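Local structure of lysin (6ILU) at residues Ala70-His74 / Phe75-Trp79; Lys85-Val88 / Gly89-Val92. The protein probably directs the endolysin of Bacillus phage PBC5 to the bacterial cell wall, through an SH3b-type cell-wall-binding domain. All coordinates share one frame; numbering follows the deposited sequence.

Contact 1 of 2, residues Ala70-His74 / Phe75-Trp79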
ATOM      1  N   ALA A  70      -2.640   7.351  -9.356  1.00 20.48           N
ATOM      2  CA  ALA A  70      -3.866   7.013 -10.068  1.00 20.48           C
ATOM      3  C   ALA A  70      -4.957   6.703  -9.045  1.00 18.14           C
ATOM      4  O   ALA A  70      -4.667   6.258  -7.937  1.00 19.41           O
ATOM      5  CB  ALA A  70      -3.660   5.814 -10.992  1.00 25.77           C
ATOM      6  N   TYR A  71      -6.210   6.895  -9.419  1.00 20.84           N
ATOM      7  CA  TYR A  71      -7.272   6.583  -8.447  1.00 19.91           C
ATOM      8  C   TYR A  71      -7.464   5.078  -8.254  1.00 21.68           C
ATOM      9  O   TYR A  71      -7.581   4.335  -9.242  1.00 22.16           O
ATOM     10  CB  TYR A  71      -8.598   7.216  -8.885  1.00 19.68           C
ATOM     11  CG  TYR A  71      -8.631   8.711  -8.765  1.00 24.05           C
ATOM     12  CD1 TYR A  71      -8.708   9.321  -7.520  1.00 24.54           C
ATOM     13  CD2 TYR A  71      -8.587   9.526  -9.891  1.00 24.81           C
ATOM     14  CE1 TYR A  71      -8.744  10.719  -7.394  1.00 25.96           C
ATOM     15  CE2 TYR A  71      -8.626  10.912  -9.762  1.00 26.02           C
ATOM     16  CZ  TYR A  71      -8.715  11.498  -8.517  1.00 26.79           C
ATOM     17  OH  TYR A  71      -8.801  12.867  -8.413  1.00 28.76           O
ATOM     18  N   ASN A  72      -7.551   4.641  -6.979  1.00 18.92           N
ATOM     19  CA  ASN A  72      -7.809   3.228  -6.684  1.00 20.49           C
ATOM     20  C   ASN A  72      -9.013   2.695  -7.421  1.00 22.06           C
ATOM     21  O   ASN A  72      -9.033   1.525  -7.790  1.00 21.78           O
ATOM     22  CB  ASN A  72      -8.048   2.980  -5.182  1.00 21.10           C
ATOM     23  CG  ASN A  72      -6.833   3.313  -4.334  1.00 21.89           C
ATOM     24  OD1 ASN A  72      -6.050   4.212  -4.673  1.00 19.51           O
ATOM     25  ND2 ASN A  72      -6.663   2.579  -3.233  1.00 23.43           N
ATOM     26  N   LYS A  73     -10.038   3.536  -7.591  1.00 23.65           N
ATOM     27  CA  LYS A  73     -11.318   3.071  -8.126  1.00 24.10           C
ATOM     28  C   LYS A  73     -11.194   2.580  -9.588  1.00 22.81           C
ATOM     29  O   LYS A  73     -12.093   1.882 -10.068  1.00 24.37           O
ATOM     30  CB  LYS A  73     -12.375   4.195  -8.030  1.00 25.02           C
ATOM     31  CG  LYS A  73     -12.077   5.394  -8.883  1.00 30.15           C
ATOM     32  CD  LYS A  73     -13.040   6.530  -8.598  1.00 36.08           C
ATOM     33  CE  LYS A  73     -12.607   7.767  -9.375  1.00 41.55           C
ATOM     34  NZ  LYS A  73     -13.631   8.867  -9.345  1.00 44.98           N
ATOM     35  N   HIS A  74     -10.080   2.897 -10.247  1.00 22.02           N
ATOM     36  CA  HIS A  74      -9.896   2.473 -11.634  1.00 24.52           C
ATOM     37  C   HIS A  74      -9.199   1.121 -11.713  1.00 24.44           C
ATOM     38  O   HIS A  74      -8.905   0.671 -12.805  1.00 23.66           O
ATOM     39  CB  HIS A  74      -9.078   3.527 -12.426  1.00 22.70           C
ATOM     40  CG  HIS A  74      -9.772   4.851 -12.550  1.00 28.12           C
ATOM     41  ND1 HIS A  74     -11.141   4.971 -12.688  1.00 32.30           N
ATOM     42  CD2 HIS A  74      -9.285   6.112 -12.527  1.00 26.43           C
ATOM     43  CE1 HIS A  74     -11.465   6.250 -12.772  1.00 30.55           C
ATOM     44  NE2 HIS A  74     -10.355   6.966 -12.668  1.00 29.41           N
ATOM     45  N   PHE A  75      -8.905   0.501 -10.558  1.00 22.05           N
ATOM     46  CA  PHE A  75      -8.161  -0.781 -10.535  1.00 22.52           C
ATOM     47  C   PHE A  75      -8.783  -1.829  -9.642  1.00 23.91           C
ATOM     48  O   PHE A  75      -9.532  -1.480  -8.735  1.00 25.69           O
ATOM     49  CB  PHE A  75      -6.705  -0.572 -10.027  1.00 20.93           C
ATOM     50  CG  PHE A  75      -5.911   0.408 -10.855  1.00 21.67           C
ATOM     51  CD1 PHE A  75      -5.116  -0.045 -11.887  1.00 22.45           C
ATOM     52  CD2 PHE A  75      -6.041   1.772 -10.647  1.00 21.68           C
ATOM     53  CE1 PHE A  75      -4.397   0.853 -12.694  1.00 24.40           C
ATOM     54  CE2 PHE A  75      -5.381   2.677 -11.452  1.00 24.62           C
ATOM     55  CZ  PHE A  75      -4.526   2.214 -12.467  1.00 24.60           C
ATOM     56  N   THR A  76      -8.497  -3.111  -9.902  1.00 23.03           N
ATOM     57  CA  THR A  76      -8.654  -4.127  -8.859  1.00 25.61           C
ATOM     58  C   THR A  76      -7.254  -4.303  -8.267  1.00 26.63           C
ATOM     59  O   THR A  76      -6.250  -4.400  -9.011  1.00 24.07           O
ATOM     60  CB  THR A  76      -9.223  -5.454  -9.384  1.00 30.73           C
ATOM     61  OG1 THR A  76      -8.441  -5.902 -10.481  1.00 33.34           O
ATOM     62  CG2 THR A  76     -10.627  -5.249  -9.901  1.00 29.25           C
ATOM     63  N   ILE A  77      -7.155  -4.248  -6.933  1.00 23.18           N
ATOM     64  CA  ILE A  77      -5.821  -4.191  -6.283  1.00 21.73           C
ATOM     65  C   ILE A  77      -5.685  -5.390  -5.373  1.00 25.32           C
ATOM     66  O   ILE A  77      -6.588  -5.655  -4.557  1.00 24.83           O
ATOM     67  CB  ILE A  77      -5.621  -2.908  -5.468  1.00 21.41           C
ATOM     68  CG1 ILE A  77      -5.841  -1.679  -6.377  1.00 24.42           C
ATOM     69  CG2 ILE A  77      -4.233  -2.880  -4.781  1.00 20.20           C
ATOM     70  CD1 ILE A  77      -6.030  -0.377  -5.606  1.00 24.25           C
ATOM     71  N   ASP A  78      -4.611  -6.152  -5.584  1.00 23.68           N
ATOM     72  CA  ASP A  78      -4.268  -7.269  -4.718  1.00 23.84           C
ATOM     73  C   ASP A  78      -3.217  -6.728  -3.759  1.00 22.95           C
ATOM     74  O   ASP A  78      -2.028  -6.604  -4.119  1.00 22.64           O
ATOM     75  CB  ASP A  78      -3.735  -8.473  -5.524  1.00 24.77           C
ATOM     76  CG  ASP A  78      -4.793  -9.116  -6.423  1.00 34.16           C
ATOM     77  OD1 ASP A  78      -5.989  -9.216  -6.027  1.00 32.42           O
ATOM     78  OD2 ASP A  78      -4.393  -9.565  -7.524  1.00 35.34           O
ATOM     79  N   TRP A  79      -3.653  -6.341  -2.561  1.00 22.43           N
ATOM     80  CA  TRP A  79      -2.717  -5.743  -1.586  1.00 21.48           C
ATOM     81  C   TRP A  79      -1.786  -6.814  -1.046  1.00 22.36           C
ATOM     82  O   TRP A  79      -2.172  -7.997  -0.897  1.00 24.36           O
ATOM     83  CB  TRP A  79      -3.494  -5.091  -0.449  1.00 19.72           C
ATOM     84  CG  TRP A  79      -4.363  -3.985  -0.900  1.00 23.29           C
ATOM     85  CD1 TRP A  79      -5.731  -4.043  -1.097  1.00 24.75           C
ATOM     86  CD2 TRP A  79      -3.971  -2.653  -1.230  1.00 20.50           C
ATOM     87  NE1 TRP A  79      -6.198  -2.835  -1.528  1.00 20.96           N
ATOM     88  CE2 TRP A  79      -5.143  -1.953  -1.616  1.00 21.88           C
ATOM     89  CE3 TRP A  79      -2.742  -1.978  -1.271  1.00 23.98           C
ATOM     90  CZ2 TRP A  79      -5.121  -0.626  -2.016  1.00 20.89           C
ATOM     91  CZ3 TRP A  79      -2.728  -0.641  -1.657  1.00 23.19           C
ATOM     92  CH2 TRP A  79      -3.905   0.022  -2.036  1.00 20.66           C
TER
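Phe75 folds back on Ala70 and Tyr71 across a 3-10 turn, residues 72-74, that joins strand 69-71 to strand 75-84 in the SH3b fold. A short 3-10 turn leading into a strand is a familiar feature of SH3-like barrels, and this one probably corresponds to it. The Phe75 side is buried and tightly packed. CE2 of Phe75 lies 3.6 Å from CB of Ala70, which approaches the ring obliquely. The carbonyl O of Tyr71 meets the edge of the same ring in its plane, 3.3 Å from CD2 of Phe75. The carbonyl O of His74 lies over one face. The first torsion of Phe75 sets CG beside its own backbone N (chi1 -58°), which turns the ring back over the turn. Val25, Ala15 and Ile61 also touch Phe75 and extend this apolar cluster.

Two backbone bonds hold the turn. His74 N binds Tyr71 O at 3.1 Å, and Phe75 N binds Asn72 O at 3.0 Å.

The packing is looser round Asn72 and Lys73. The side chain of Asn72 lies against Ile77, its CB 3.9 Å from Ile77 CD1. It crosses Trp79 at about a right angle and reaches the benzo edge of the indole. Lys73 is exposed; its NZ makes a long, weak ion pair with Asp57. The indole itself is held at a local tight spot within strand 75-84: CG2 of Ile77 sits 3.4 Å above the plane of the Trp79 ring, over its centre.

Contact 2 of 2, residues Lys85-Val88 / Gly89-Val92; sequences KYPV and GWGV. With SO4 (sulfate ion), chain F; SO4 (sulfate ion), chain G.
Tyr86 and Trp90 stack their rings across a type II beta turn that runs from Pro87 to Trp90. The turn lies in the surface loop between strand 75-84 and strand 92-95 of the SH3b protein. The stack is offset: the phenol ring and the five-membered ring of the indole have centroids 4.2 Å apart, and their planes differ by only 8°. Trp90 NE1 lies over one face of the Tyr86 ring, toward its rim. The opposite face is covered by CB of Lys85. Tyr86 CB adds a CH-pi contact, 3.6 Å from the centroid of the Trp90 five-membered ring and 23° off its normal. Trp90 is swung into this position with CG opposite its backbone N (chi1 -179°).

Two weaker approaches flank the stack. Pro87 CD reaches Trp90 CE3 obliquely at 4.1 Å. Val92 crosses Tyr86 at about a right angle, its CG2 meeting CD1 of Tyr86 at 3.9 Å. At the far end of the phenol, Tyr86 OH is hydrogen-bonded to His134 ND1.

The turn closes with Trp90 N bonded to Pro87 O at 3.1 Å. Gly89 has a positive phi, as the third residue of a type II turn does. Water 1 lies within hydrogen-bonding distance of Pro87 O and Trp90 O and links the two ends of the turn. Val88 N gives a hydrogen bond to a sulfate ion, probably from the crystallisation liquor, with O2 of the ion 3.1 Å away.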
ATOM      1  N   LYS A  85       5.346 -12.648  12.423  1.00 24.36           N
ATOM      2  CA  LYS A  85       6.215 -13.819  12.359  1.00 24.90           C
ATOM      3  C   LYS A  85       6.020 -14.723  13.579  1.00 27.46           C
ATOM      4  O   LYS A  85       6.536 -15.830  13.603  1.00 28.26           O
ATOM      5  CB  LYS A  85       7.706 -13.422  12.276  1.00 24.71           C
ATOM      6  CG  LYS A  85       8.121 -12.781  10.953  1.00 25.23           C
ATOM      7  CD  LYS A  85       9.627 -12.520  10.948  1.00 29.54           C
ATOM      8  CE  LYS A  85      10.073 -11.900   9.615  1.00 33.14           C
ATOM      9  NZ  LYS A  85      11.543 -11.521   9.691  1.00 36.14           N
ATOM     10  N   TYR A  86       5.286 -14.254  14.579  1.00 24.81           N
ATOM     11  CA  TYR A  86       5.271 -14.902  15.900  1.00 26.52           C
ATOM     12  C   TYR A  86       3.914 -15.535  16.155  1.00 27.23           C
ATOM     13  O   TYR A  86       2.942 -15.162  15.497  1.00 28.43           O
ATOM     14  CB  TYR A  86       5.607 -13.871  16.983  1.00 25.09           C
ATOM     15  CG  TYR A  86       6.838 -13.065  16.656  1.00 26.67           C
ATOM     16  CD1 TYR A  86       6.718 -11.774  16.172  1.00 24.64           C
ATOM     17  CD2 TYR A  86       8.108 -13.586  16.845  1.00 30.25           C
ATOM     18  CE1 TYR A  86       7.822 -11.022  15.858  1.00 26.11           C
ATOM     19  CE2 TYR A  86       9.235 -12.834  16.525  1.00 29.11           C
ATOM     20  CZ  TYR A  86       9.074 -11.558  16.034  1.00 29.24           C
ATOM     21  OH  TYR A  86      10.159 -10.793  15.694  1.00 31.76           O
ATOM     22  N   PRO A  87       3.835 -16.471  17.128  1.00 30.50           N
ATOM     23  CA  PRO A  87       2.551 -17.137  17.354  1.00 34.78           C
ATOM     24  C   PRO A  87       1.466 -16.173  17.825  1.00 32.45           C
ATOM     25  O   PRO A  87       1.760 -15.085  18.301  1.00 30.73           O
ATOM     26  CB  PRO A  87       2.868 -18.188  18.430  1.00 37.72           C
ATOM     27  CG  PRO A  87       4.200 -17.871  18.972  1.00 33.46           C
ATOM     28  CD  PRO A  87       4.916 -16.968  17.993  1.00 31.21           C
ATOM     29  N   VAL A  88       0.211 -16.581  17.688  1.00 32.20           N
ATOM     30  CA  VAL A  88      -0.884 -15.789  18.222  1.00 32.54           C
ATOM     31  C   VAL A  88      -0.745 -15.582  19.738  1.00 25.37           C
ATOM     32  O   VAL A  88      -0.527 -16.536  20.527  1.00 26.81           O
ATOM     33  CB  VAL A  88      -2.242 -16.437  17.915  1.00 35.82           C
ATOM     34  CG1 VAL A  88      -3.343 -15.611  18.538  1.00 38.03           C
ATOM     35  CG2 VAL A  88      -2.434 -16.556  16.414  1.00 36.86           C
ATOM     36  N   GLY A  89      -0.818 -14.321  20.139  1.00 24.66           N
ATOM     37  CA  GLY A  89      -0.717 -13.944  21.539  1.00 26.76           C
ATOM     38  C   GLY A  89       0.624 -13.291  21.837  1.00 26.14           C
ATOM     39  O   GLY A  89       0.793 -12.689  22.886  1.00 26.26           O
ATOM     40  N   TRP A  90       1.553 -13.391  20.888  1.00 23.84           N
ATOM     41  CA  TRP A  90       2.890 -12.793  21.029  1.00 23.54           C
ATOM     42  C   TRP A  90       2.811 -11.369  20.511  1.00 23.00           C
ATOM     43  O   TRP A  90       2.562 -11.140  19.321  1.00 24.77           O
ATOM     44  CB  TRP A  90       3.905 -13.649  20.264  1.00 27.39           C
ATOM     45  CG  TRP A  90       5.353 -13.217  20.302  1.00 26.43           C
ATOM     46  CD1 TRP A  90       5.892 -12.059  19.805  1.00 27.83           C
ATOM     47  CD2 TRP A  90       6.438 -13.999  20.777  1.00 28.32           C
ATOM     48  NE1 TRP A  90       7.259 -12.073  19.995  1.00 27.80           N
ATOM     49  CE2 TRP A  90       7.622 -13.257  20.569  1.00 27.40           C
ATOM     50  CE3 TRP A  90       6.525 -15.259  21.371  1.00 30.91           C
ATOM     51  CZ2 TRP A  90       8.889 -13.732  20.967  1.00 29.02           C
ATOM     52  CZ3 TRP A  90       7.791 -15.748  21.752  1.00 33.61           C
ATOM     53  CH2 TRP A  90       8.944 -14.974  21.538  1.00 32.54           C
ATOM     54  N   GLY A  91       2.965 -10.401  21.404  1.00 19.73           N
ATOM     55  CA  GLY A  91       2.694  -9.020  21.035  1.00 21.20           C
ATOM     56  C   GLY A  91       3.678  -8.415  20.036  1.00 21.96           C
ATOM     57  O   GLY A  91       4.888  -8.648  20.120  1.00 22.59           O
ATOM     58  N   VAL A  92       3.149  -7.614  19.104  1.00 20.84           N
ATOM     59  CA  VAL A  92       4.005  -6.909  18.156  1.00 21.77           C
ATOM     60  C   VAL A  92       3.662  -5.420  18.256  1.00 19.12           C
ATOM     61  O   VAL A  92       2.492  -5.046  18.089  1.00 19.66           O
ATOM     62  CB  VAL A  92       3.797  -7.406  16.711  1.00 21.96           C
ATOM     63  CG1 VAL A  92       4.626  -6.557  15.713  1.00 21.48           C
ATOM     64  CG2 VAL A  92       4.175  -8.918  16.623  1.00 23.93           C
TER
HETATM   65  S   SO4 F 404      -0.018 -20.462  17.079  1.00103.75           S
HETATM   66  O1  SO4 F 404      -1.365 -20.593  16.528  1.00104.14           O
HETATM   67  O2  SO4 F 404       0.664 -19.396  16.357  1.00103.74           O
HETATM   68  O3  SO4 F 404       0.723 -21.712  16.907  1.00104.03           O
HETATM   69  O4  SO4 F 404      -0.095 -20.138  18.502  1.00102.95           O
HETATM   70  S   SO4 G 405      11.206 -12.483   5.418  1.00 81.52           S
HETATM   71  O1  SO4 G 405       9.928 -11.832   5.708  1.00 79.40           O
HETATM   72  O2  SO4 G 405      11.828 -11.917   4.213  1.00 80.29           O
HETATM   73  O3  SO4 G 405      10.974 -13.915   5.229  1.00 83.33           O
HETATM   74  O4  SO4 G 405      12.101 -12.284   6.557  1.00 82.52           O
HETATM   75  O   HOH W   1       2.238 -12.481  16.990  1.00 22.39           O

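From the N terminus, the chain first builds strands 13-17, 25-29, 35-40, 46-52 and 60-62, then enters contact 1 on strand 69-71. Contact 1 closes the short turn into strand 75-84. That long strand pairs with strand 13-17, and also with strands 112-113 and 135-138, so it joins the earlier and later parts of the fold. Contact 2 follows at its far end and closes the loop leading to strand 92-95. The two contacts are in series; they neither nest nor cross. The centres of contact 1 and contact 2 are about 31 Å apart, on opposite sides of the chain's centre. Contact 1 is partly buried, whereas contact 2 is on the surface.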